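Local coordinates for eukaryotic initiation factor 4F subunit p150 (Saccharomyces cerevisiae, PDB 2VSO), which contributes, through its middle eIF4A-binding domain, to the eIF4F complex that engages the mRNA cap and starts assembly of the translation apparatus, at residues G181-Y184 with L188-G191; K41-K46 with D53-E58. All coordinates share one frame; numbering follows the deposited sequence.

Contact 1 of 2, residues G181-Y184 with L188-G191; sequences GFLY and LLTG
The ring of Y184 meets the 188-191 segment obliquely along one flank: CD2 comes 3.7 Å from L189 O, and CE2 comes 4.0 Å from G191 CA. T190 O also lies near CD2, so it is the backbone of the turn that greets the ring. V224 and F228 of helix 211-228 touch the same side chain, and its hydroxyl hydrogen-bonds D231. Y184 leaves the helix pointing away from the turn; with CG anti to the backbone N (chi1 172°), the ring is nevertheless carried alongside it. L183 and L189 cross obliquely, L189 CD1 lying 3.6 Å from L183 CB and 3.8 Å from L183 CD1. L188 is looser against L183, its CD1 4.3 Å from L183 CD2. One backbone bond ties the turn down: L188 N donates to L183 O over 2.9 Å, with an N-H...O angle of 160°. A leucine in place of Y184 would probably leave D231 without its hydroxyl mate and open a gap beside the L189-G191 backbone. Between the two segments, then, one backbone bond fixes the start of the turn, while apolar leucine contacts and the Y184 ring fill its buried side.

Contact 2 of 2, residues K41-K46 with D53-E58; sequences KSLLNK and DAISSE
L43 and I55 face each other across a helical hairpin of the MIF4G domain, in which helix 33-45 runs roughly antiparallel to helix 52-64. L43 points at the second helix and spreads its two methyls over it: CD2 is 4.1 Å from I55 CG1 and 3.9 Å from E58 CB, while CD1 is 4.1 Å from that same E58 CB. The leucine and glutamate side chains cross at about a right angle. I55 also turns toward helix 33-45; its chi1 of -87° places CG1 and leaves CG2 anti to the backbone N, where it faces L43 O. K46 passes I55 at about a right angle, although the closest approach of this pair is not reliably modelled. The K46 chain runs extended beyond CG, away from the hairpin, and its NZ stays 6.6 Å from E58 OE2. Both charges look outward instead: K46 NZ hydrogen-bonds the backbone of another protein's chain, probably eIF4A, and K46 makes a cation-pi contact with an aromatic side chain there. E58 OE1 is salt-bridged to a basic side chain of that other chain. No hydrogen bond crosses between 41-46 and 53-58; apolar carbons hold the segments together, while the charged ends of K46 and E58 are engaged by the neighbouring protein.

In the fold
From the N terminus, contact 2 comes first: the chain leaves helix 33-45, turns, and enters helix 52-64, so the contact closes a hairpin loop with six residues between its segments. Four helices later, contact 1 closes a tighter turn between helices 163-185 and 191-206, with three residues between. The two stand in series, neither nesting nor crossing, with centres about 22 Å apart and nearest atoms about 12 Å apart. Helix 93-106 borders both: A97 receives F182 and L183, and L99 receives L44 and S56. Contact 1 sits nearer the middle of the chain and also leans on helices 122-139 and 211-228, whereas contact 2 lies at the interface with the other protein.

Contact 1 of 2, residues G181-Y184 with L188-G191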
loop_
_atom_site.group_PDB
_atom_site.type_symbol
_atom_site.label_atom_id
_atom_site.label_comp_id
_atom_site.label_asym_id
_atom_site.label_seq_id
_atom_site.Cartn_x
_atom_site.Cartn_y
_atom_site.Cartn_z
ATOM N N GLY C 181 -12.295 -6.476 16.615
ATOM C CA GLY C 181 -13.128 -7.142 15.627
ATOM C C GLY C 181 -12.548 -8.472 15.187
ATOM O O GLY C 181 -13.270 -9.411 14.889
ATOM N N PHE C 182 -11.227 -8.544 15.153
ATOM C CA PHE C 182 -10.518 -9.777 14.843
ATOM C C PHE C 182 -10.396 -10.762 16.013
ATOM O O PHE C 182 -10.224 -11.954 15.805
ATOM C CB PHE C 182 -9.139 -9.453 14.274
ATOM C CG PHE C 182 -9.174 -8.970 12.847
ATOM C CD1 PHE C 182 -8.430 -7.869 12.451
ATOM C CD2 PHE C 182 -9.958 -9.619 11.900
ATOM C CE1 PHE C 182 -8.464 -7.425 11.135
ATOM C CE2 PHE C 182 -9.995 -9.185 10.570
ATOM C CZ PHE C 182 -9.250 -8.086 10.186
ATOM N N LEU C 183 -10.486 -10.264 17.239
ATOM C CA LEU C 183 -10.485 -11.122 18.411
ATOM C C LEU C 183 -11.875 -11.710 18.608
ATOM O O LEU C 183 -12.036 -12.890 18.884
ATOM C CB LEU C 183 -10.096 -10.306 19.643
ATOM C CG LEU C 183 -8.728 -9.635 19.614
ATOM C CD1 LEU C 183 -8.587 -8.655 20.754
ATOM C CD2 LEU C 183 -7.618 -10.664 19.626
ATOM N N TYR C 184 -12.878 -10.855 18.478
ATOM C CA TYR C 184 -14.262 -11.270 18.586
ATOM C C TYR C 184 -14.551 -12.387 17.593
ATOM O O TYR C 184 -15.207 -13.366 17.927
ATOM C CB TYR C 184 -15.182 -10.068 18.335
ATOM C CG TYR C 184 -16.658 -10.400 18.241
ATOM C CD1 TYR C 184 -17.322 -10.359 17.009
ATOM C CD2 TYR C 184 -17.393 -10.747 19.373
ATOM C CE1 TYR C 184 -18.684 -10.658 16.902
ATOM C CE2 TYR C 184 -18.755 -11.051 19.278
ATOM C CZ TYR C 184 -19.391 -11.012 18.035
ATOM O OH TYR C 184 -20.726 -11.305 17.928
ATOM N N LEU C 188 -12.420 -14.914 20.918
ATOM C CA LEU C 188 -11.512 -14.585 21.999
ATOM C C LEU C 188 -12.044 -13.396 22.815
ATOM O O LEU C 188 -11.386 -12.906 23.737
ATOM C CB LEU C 188 -10.120 -14.271 21.460
ATOM C CG LEU C 188 -9.445 -15.319 20.580
ATOM C CD1 LEU C 188 -7.998 -14.931 20.254
ATOM C CD2 LEU C 188 -9.482 -16.657 21.256
ATOM N N LEU C 189 -13.247 -12.950 22.473
ATOM C CA LEU C 189 -13.945 -11.906 23.215
ATOM C C LEU C 189 -15.444 -12.149 23.126
ATOM O O LEU C 189 -15.934 -12.731 22.156
ATOM C CB LEU C 189 -13.638 -10.509 22.665
ATOM C CG LEU C 189 -12.273 -9.841 22.838
ATOM C CD1 LEU C 189 -12.199 -8.551 22.033
ATOM C CD2 LEU C 189 -12.006 -9.551 24.288
ATOM N N THR C 190 -16.167 -11.688 24.140
ATOM C CA THR C 190 -17.615 -11.812 24.175
ATOM C C THR C 190 -18.238 -10.594 23.509
ATOM O O THR C 190 -17.541 -9.630 23.185
ATOM C CB THR C 190 -18.153 -11.935 25.625
ATOM O OG1 THR C 190 -17.935 -10.706 26.333
ATOM C CG2 THR C 190 -17.460 -13.071 26.358
ATOM N N GLY C 191 -19.553 -10.639 23.315
ATOM C CA GLY C 191 -20.273 -9.548 22.691
ATOM C C GLY C 191 -20.245 -8.264 23.497
ATOM O O GLY C 191 -20.336 -7.181 22.926
#

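Contact 2 of 2, residues K41-K46 with D53-E58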
loop_
_atom_site.group_PDB
_atom_site.type_symbol
_atom_site.label_atom_id
_atom_site.label_comp_id
_atom_site.label_asym_id
_atom_site.label_seq_id
_atom_site.Cartn_x
_atom_site.Cartn_y
_atom_site.Cartn_z
ATOM N N LYS C 41 9.619 -7.007 21.284
ATOM C CA LYS C 41 9.743 -6.129 20.123
ATOM C C LYS C 41 10.292 -6.932 18.963
ATOM O O LYS C 41 9.772 -6.895 17.849
ATOM C CB LYS C 41 10.686 -4.954 20.391
ATOM C CG LYS C 41 9.994 -3.705 20.899
ATOM C CD LYS C 41 10.986 -2.555 21.029
ATOM C CE LYS C 41 10.391 -1.391 21.813
ATOM N NZ LYS C 41 9.703 -1.866 23.054
ATOM N N SER C 42 11.362 -7.660 19.239
ATOM C CA SER C 42 12.033 -8.442 18.217
ATOM C C SER C 42 11.098 -9.507 17.667
ATOM O O SER C 42 11.029 -9.717 16.461
ATOM C CB SER C 42 13.308 -9.078 18.780
ATOM O OG SER C 42 14.162 -9.536 17.736
ATOM N N LEU C 43 10.360 -10.172 18.541
ATOM C CA LEU C 43 9.469 -11.213 18.074
ATOM C C LEU C 43 8.233 -10.670 17.351
ATOM O O LEU C 43 7.722 -11.307 16.438
ATOM C CB LEU C 43 9.077 -12.131 19.219
ATOM C CG LEU C 43 10.240 -13.017 19.658
ATOM C CD1 LEU C 43 9.962 -13.672 21.004
ATOM C CD2 LEU C 43 10.509 -14.057 18.594
ATOM N N LEU C 44 7.761 -9.495 17.738
ATOM C CA LEU C 44 6.590 -8.924 17.089
ATOM C C LEU C 44 6.940 -8.294 15.725
ATOM O O LEU C 44 6.109 -8.266 14.818
ATOM C CB LEU C 44 5.903 -7.926 18.010
ATOM C CG LEU C 44 5.090 -8.596 19.123
ATOM C CD1 LEU C 44 4.329 -7.568 19.934
ATOM C CD2 LEU C 44 4.128 -9.637 18.563
ATOM N N ASN C 45 8.173 -7.808 15.595
ATOM C CA ASN C 45 8.670 -7.240 14.343
ATOM C C ASN C 45 8.910 -8.319 13.298
ATOM O O ASN C 45 8.917 -8.041 12.105
ATOM C CB ASN C 45 9.990 -6.487 14.564
ATOM C CG ASN C 45 9.798 -5.137 15.225
ATOM O OD1 ASN C 45 8.746 -4.492 15.085
ATOM N ND2 ASN C 45 10.821 -4.704 15.961
ATOM N N LYS C 46 9.122 -9.548 13.758
ATOM C CA LYS C 46 9.436 -10.673 12.880
ATOM C C LYS C 46 8.193 -11.456 12.482
ATOM O O LYS C 46 8.258 -12.336 11.626
ATOM C CB LYS C 46 10.400 -11.641 13.571
ATOM C CG LYS C 46 11.706 -11.059 13.943
ATOM C CD LYS C 46 12.620 -12.120 14.545
ATOM C CE LYS C 46 14.054 -11.625 14.566
ATOM N NZ LYS C 46 14.941 -12.556 15.276
ATOM N N ASP C 53 4.353 -19.872 12.801
ATOM C CA ASP C 53 4.394 -20.923 13.809
ATOM C C ASP C 53 5.694 -20.881 14.608
ATOM O O ASP C 53 5.684 -21.034 15.831
ATOM C CB ASP C 53 4.175 -22.290 13.171
ATOM C CG ASP C 53 2.776 -22.445 12.602
ATOM O OD1 ASP C 53 1.803 -22.186 13.346
ATOM O OD2 ASP C 53 2.655 -22.826 11.414
ATOM N N ALA C 54 6.805 -20.651 13.918
ATOM C CA ALA C 54 8.087 -20.504 14.587
ATOM C C ALA C 54 8.075 -19.351 15.591
ATOM O O ALA C 54 8.616 -19.472 16.691
ATOM C CB ALA C 54 9.205 -20.310 13.571
ATOM N N ILE C 55 7.459 -18.234 15.215
ATOM C CA ILE C 55 7.550 -17.026 16.035
ATOM C C ILE C 55 6.406 -16.850 17.048
ATOM O O ILE C 55 6.579 -16.234 18.104
ATOM C CB ILE C 55 7.793 -15.778 15.169
ATOM C CG1 ILE C 55 9.287 -15.607 14.963
ATOM C CG2 ILE C 55 7.264 -14.522 15.832
ATOM C CD1 ILE C 55 9.618 -14.543 13.982
ATOM N N SER C 56 5.247 -17.409 16.750
ATOM C CA SER C 56 4.211 -17.469 17.759
ATOM C C SER C 56 4.558 -18.553 18.805
ATOM O O SER C 56 3.996 -18.584 19.904
ATOM C CB SER C 56 2.847 -17.716 17.126
ATOM O OG SER C 56 2.810 -19.003 16.546
ATOM N N SER C 57 5.501 -19.431 18.468
ATOM C CA SER C 57 5.951 -20.441 19.419
ATOM C C SER C 57 6.932 -19.802 20.383
ATOM O O SER C 57 6.954 -20.117 21.575
ATOM C CB SER C 57 6.625 -21.612 18.711
ATOM O OG SER C 57 8.034 -21.467 18.735
ATOM N N GLU C 58 7.752 -18.898 19.868
ATOM C CA GLU C 58 8.713 -18.228 20.727
ATOM C C GLU C 58 8.049 -17.201 21.640
ATOM O O GLU C 58 8.436 -17.047 22.795
ATOM C CB GLU C 58 9.841 -17.620 19.898
ATOM C CG GLU C 58 10.492 -18.649 18.988
ATOM C CD GLU C 58 11.965 -18.400 18.776
ATOM O OE1 GLU C 58 12.651 -19.317 18.276
ATOM O OE2 GLU C 58 12.434 -17.292 19.118
#